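Local coordinates for hypothetical protein (Pseudomonas aeruginosa, PDB 1U69) that is of unknown function but belongs to the PhnB-like family of the glyoxalase clan and has been proposed as a potential drug-resistance protein, at residues 27-31 against 57-61; 50-54 against 64-68. All blocks are in the same frame, centred on the assembly; numbering follows the deposited sequence.

In the fold
Both contacts hold strand 51-58 within one mixed sheet, about 18 Å apart between centres, and both are partly buried. Contact 1 lies nearer the centre of the chain, where the tight turn after that strand meets the loop leading from helix 17-27 into strand 31-38. Contact 2 sits farther out, toward the other end of the hairpin formed by strands 51-58 and 61-67. Their chemistry follows their places: the turn of contact 1 is held by a Met-aromatic contact of selenomethionine M59, an amide with one bond and a second, weak one, and bridging water, whereas contact 2 is a backbone ladder prolonged by an asparagine amide. The second subunit touches both, and two further subunits reach contact 1.

Contact 1. Residues 27-31 against 57-61; sequences TFPDS and RVMGI
The side chain of M59, a selenomethionine, rises from a type I' beta turn, V58 to I61, and lies against F28 and P29 in the loop that follows helix 17-27. Its CE is 3.3 Å from F28 CD1, and SE stands 5.1 Å from the centroid of the F28 ring, 52° off its normal, an oblique Met-aromatic contact. A bend at the last torsion (chi3 -75°) turns the methyl back to the ring, while SE also touches P29 CD. A long, flexible, apolar chain suits this place, since it can follow a ring and a proline at once; F28 itself stacks on W118.

Polar bonds tie the same turn to the loop. M59 N is shared: it donates to D30 O at 3.1 Å, from above the carbonyl plane, and weakly to S31 OG. S31 OG in turn donates to P29 O, 2.8 Å away, so a small serine links loop and turn where S31 and V58 form an antiparallel non-hydrogen-bonded pair. G60, with phi 96°, takes backbone angles at which a side chain would collide with the preceding carbonyl.

Farther out, D30 carries its charge to other chains, in salt bridges with R123 of the third subunit and K6 of the fourth, while V58 O accepts from N7 of the second. Between D30 and the turn the link is by water: one molecule donates to D30 O at 2.6 Å, accepts from G60 N at 2.9 Å and accepts weakly from R57 NE.

Contact 2. Residues 50-54 against 64-68; sequences DVLTV and LGLNG
L64, midway along strand 61-67 of the beta hairpin, lays its branch against T53: CD1 of L64 comes to 3.7 Å from T53 CB, and CD2 packs on the threonine methyl. Beta-branched T53 suits an extended strand, and with chi1 61° its CG2 lies anti to the carbonyl carbon, where both L64 and L66 can touch it.

At G65 the backbone takes over. G65 pairs with V54 in an antiparallel hydrogen-bonded pair, its N giving a bond of 2.8 Å to V54 O and its O accepting from V54 N at 2.9 Å. G65 O also lies 3.1 Å from T53 CA, a CA-H...O contact. V54 meanwhile packs on A17, L18 and A21 of helix 17-27, an apolar place that suits valine.

L66 forms the non-hydrogen-bonded pair with T53, and its CD1 meets T53 CG2 at 3.8 Å and, more loosely, L52 CD1. L66 also packs on W109 of the second subunit. Across from it, L52 and T53 both face H37 on the neighbouring strand, a classic beta bulge.

N67 extends the ladder with two bonds. Its N reaches L52 O at 2.9 Å, and its side-chain ND2 makes a nearly straight bond to V51 O, 2.9 Å at 172°. V51 O lies in the amide plane of N67, although the amide approaches from above the carbonyl plane. N67 OD1 accepts from A17 N at the start of helix 17-27. With both ends of its amide engaged, the rotation of the group is fixed, and this buried polar side chain ties strand 51-58 to the helix start.

Contact 1. Residues 27-31 against 57-61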
loop_
_atom_site.group_PDB
_atom_site.type_symbol
_atom_site.label_atom_id
_atom_site.label_comp_id
_atom_site.label_asym_id
_atom_site.label_seq_id
_atom_site.Cartn_x
_atom_site.Cartn_y
_atom_site.Cartn_z
ATOM N N THR A 27 7.995 -12.145 14.112
ATOM C CA THR A 27 7.471 -13.216 13.263
ATOM C C THR A 27 7.365 -12.800 11.810
ATOM O O THR A 27 7.837 -13.490 10.935
ATOM C CB THR A 27 6.086 -13.654 13.769
ATOM O OG1 THR A 27 6.226 -14.313 15.038
ATOM C CG2 THR A 27 5.460 -14.717 12.862
ATOM N N PHE A 28 6.703 -11.680 11.554
ATOM C CA PHE A 28 6.447 -11.257 10.190
ATOM C C PHE A 28 7.536 -10.316 9.695
ATOM O O PHE A 28 8.127 -9.572 10.479
ATOM C CB PHE A 28 5.093 -10.551 10.119
ATOM C CG PHE A 28 3.947 -11.420 10.513
ATOM C CD1 PHE A 28 3.468 -12.385 9.641
ATOM C CD2 PHE A 28 3.332 -11.268 11.747
ATOM C CE1 PHE A 28 2.389 -13.190 10.009
ATOM C CE2 PHE A 28 2.273 -12.077 12.127
ATOM C CZ PHE A 28 1.799 -13.031 11.267
ATOM N N PRO A 29 7.768 -10.299 8.386
ATOM C CA PRO A 29 8.708 -9.343 7.805
ATOM C C PRO A 29 8.178 -7.916 7.900
ATOM O O PRO A 29 6.946 -7.720 7.996
ATOM C CB PRO A 29 8.767 -9.780 6.343
ATOM C CG PRO A 29 7.440 -10.376 6.090
ATOM C CD PRO A 29 7.108 -11.115 7.351
ATOM N N ASP A 30 9.073 -6.931 7.840
ATOM C CA ASP A 30 8.687 -5.513 7.811
ATOM C C ASP A 30 7.635 -5.173 8.868
ATOM O O ASP A 30 6.605 -4.537 8.597
ATOM C CB ASP A 30 8.200 -5.109 6.409
ATOM C CG ASP A 30 8.285 -3.615 6.176
ATOM O OD1 ASP A 30 9.237 -2.989 6.656
ATOM O OD2 ASP A 30 7.444 -2.967 5.518
ATOM N N SER A 31 7.894 -5.625 10.088
ATOM C CA SER A 31 6.991 -5.389 11.204
ATOM C C SER A 31 7.776 -4.943 12.442
ATOM O O SER A 31 8.925 -5.354 12.651
ATOM C CB SER A 31 6.165 -6.649 11.480
ATOM O OG SER A 31 5.489 -7.094 10.309
ATOM N N ARG A 57 3.344 -1.951 13.710
ATOM C CA ARG A 57 3.082 -2.016 12.276
ATOM C C ARG A 57 3.324 -3.419 11.816
ATOM O O ARG A 57 4.339 -4.019 12.185
ATOM C CB ARG A 57 3.997 -1.056 11.506
ATOM C CG ARG A 57 3.661 -0.896 10.021
ATOM C CD ARG A 57 4.610 0.030 9.284
ATOM N NE ARG A 57 5.947 -0.208 9.798
ATOM C CZ ARG A 57 6.624 0.624 10.594
ATOM N NH1 ARG A 57 6.147 1.827 10.930
ATOM N NH2 ARG A 57 7.817 0.271 11.021
ATOM N N VAL A 58 2.407 -3.970 11.024
ATOM C CA VAL A 58 2.628 -5.285 10.424
ATOM C C VAL A 58 2.510 -5.237 8.908
ATOM O O VAL A 58 1.439 -5.043 8.376
ATOM C CB VAL A 58 1.688 -6.404 10.997
ATOM C CG1 VAL A 58 2.117 -6.762 12.388
ATOM C CG2 VAL A 58 0.231 -6.002 11.003
HETATM N N MSE A 59 3.639 -5.362 8.223
HETATM C CA MSE A 59 3.657 -5.449 6.766
HETATM C C MSE A 59 2.843 -4.329 6.093
HETATM O O MSE A 59 2.028 -4.590 5.204
HETATM C CB MSE A 59 3.157 -6.830 6.334
HETATM C CG MSE A 59 4.103 -7.948 6.729
HETATM SE SE MSE A 59 3.321 -9.703 6.518
HETATM C CE MSE A 59 2.099 -9.753 8.087
ATOM N N GLY A 60 3.102 -3.091 6.505
ATOM C CA GLY A 60 2.505 -1.924 5.866
ATOM C C GLY A 60 1.266 -1.395 6.553
ATOM O O GLY A 60 0.783 -0.306 6.196
ATOM N N ILE A 61 0.759 -2.137 7.547
ATOM C CA ILE A 61 -0.495 -1.793 8.213
ATOM C C ILE A 61 -0.226 -1.213 9.603
ATOM O O ILE A 61 0.343 -1.901 10.467
ATOM C CB ILE A 61 -1.421 -3.040 8.362
ATOM C CG1 ILE A 61 -1.705 -3.692 7.009
ATOM C CG2 ILE A 61 -2.720 -2.654 9.036
ATOM C CD1 ILE A 61 -2.337 -2.807 6.000
HETATM O O HOH W 1 5.651 -2.296 7.649
HETATM O O HOH W 2 8.088 -2.200 9.863
#

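Contact 2. Residues 50-54 against 64-68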
loop_
_atom_site.group_PDB
_atom_site.type_symbol
_atom_site.label_atom_id
_atom_site.label_comp_id
_atom_site.label_asym_id
_atom_site.label_seq_id
_atom_site.Cartn_x
_atom_site.Cartn_y
_atom_site.Cartn_z
ATOM N N ASP A 50 -0.223 0.668 33.949
ATOM C CA ASP A 50 -0.255 -0.560 33.149
ATOM C C ASP A 50 -0.215 -0.175 31.680
ATOM O O ASP A 50 -0.514 0.962 31.333
ATOM C CB ASP A 50 -1.525 -1.377 33.442
ATOM C CG ASP A 50 -1.465 -2.121 34.768
ATOM O OD1 ASP A 50 -0.403 -2.171 35.421
ATOM O OD2 ASP A 50 -2.445 -2.703 35.231
ATOM N N VAL A 51 0.158 -1.112 30.818
ATOM C CA VAL A 51 0.127 -0.877 29.374
ATOM C C VAL A 51 -1.336 -0.747 28.926
ATOM O O VAL A 51 -2.154 -1.645 29.159
ATOM C CB VAL A 51 0.824 -2.011 28.591
ATOM C CG1 VAL A 51 0.626 -1.829 27.069
ATOM C CG2 VAL A 51 2.313 -2.088 28.939
ATOM N N LEU A 52 -1.667 0.392 28.328
ATOM C CA LEU A 52 -3.021 0.637 27.839
ATOM C C LEU A 52 -3.104 0.342 26.340
ATOM O O LEU A 52 -3.958 -0.436 25.901
ATOM C CB LEU A 52 -3.452 2.074 28.142
ATOM C CG LEU A 52 -4.827 2.520 27.651
ATOM C CD1 LEU A 52 -5.899 1.670 28.281
ATOM C CD2 LEU A 52 -5.057 3.988 27.954
ATOM N N THR A 53 -2.235 0.972 25.554
ATOM C CA THR A 53 -2.123 0.640 24.130
ATOM C C THR A 53 -0.681 0.464 23.692
ATOM O O THR A 53 0.257 0.972 24.315
ATOM C CB THR A 53 -2.769 1.695 23.217
ATOM O OG1 THR A 53 -2.130 2.975 23.398
ATOM C CG2 THR A 53 -4.244 1.899 23.526
ATOM N N VAL A 54 -0.531 -0.220 22.566
ATOM C CA VAL A 54 0.767 -0.417 21.929
ATOM C C VAL A 54 0.596 -0.129 20.440
ATOM O O VAL A 54 -0.235 -0.754 19.777
ATOM C CB VAL A 54 1.260 -1.861 22.096
ATOM C CG1 VAL A 54 2.609 -2.025 21.426
ATOM C CG2 VAL A 54 1.320 -2.277 23.586
ATOM N N LEU A 64 -2.901 -0.746 16.443
ATOM C CA LEU A 64 -2.910 -0.408 17.859
ATOM C C LEU A 64 -3.451 -1.633 18.596
ATOM O O LEU A 64 -4.517 -2.136 18.243
ATOM C CB LEU A 64 -3.829 0.799 18.099
ATOM C CG LEU A 64 -3.787 1.468 19.477
ATOM C CD1 LEU A 64 -2.497 2.273 19.620
ATOM C CD2 LEU A 64 -5.016 2.354 19.681
ATOM N N GLY A 65 -2.701 -2.123 19.583
ATOM C CA GLY A 65 -3.170 -3.179 20.473
ATOM C C GLY A 65 -3.719 -2.520 21.729
ATOM O O GLY A 65 -3.012 -1.742 22.378
ATOM N N LEU A 66 -4.965 -2.829 22.073
ATOM C CA LEU A 66 -5.648 -2.200 23.199
ATOM C C LEU A 66 -5.886 -3.221 24.284
ATOM O O LEU A 66 -6.559 -4.215 24.051
ATOM C CB LEU A 66 -6.993 -1.642 22.724
ATOM C CG LEU A 66 -7.967 -1.070 23.761
ATOM C CD1 LEU A 66 -7.394 0.095 24.544
ATOM C CD2 LEU A 66 -9.229 -0.605 23.025
ATOM N N ASN A 67 -5.345 -2.965 25.475
ATOM C CA ASN A 67 -5.626 -3.805 26.636
ATOM C C ASN A 67 -6.963 -3.434 27.268
ATOM O O ASN A 67 -7.040 -2.607 28.172
ATOM C CB ASN A 67 -4.483 -3.721 27.649
ATOM C CG ASN A 67 -3.253 -4.488 27.188
ATOM O OD1 ASN A 67 -3.383 -5.501 26.495
ATOM N ND2 ASN A 67 -2.062 -4.012 27.560
ATOM N N GLY A 68 -8.015 -4.087 26.799
ATOM C CA GLY A 68 -9.364 -3.798 27.243
ATOM C C GLY A 68 -9.981 -4.864 28.102
ATOM O O GLY A 68 -11.147 -4.736 28.462
#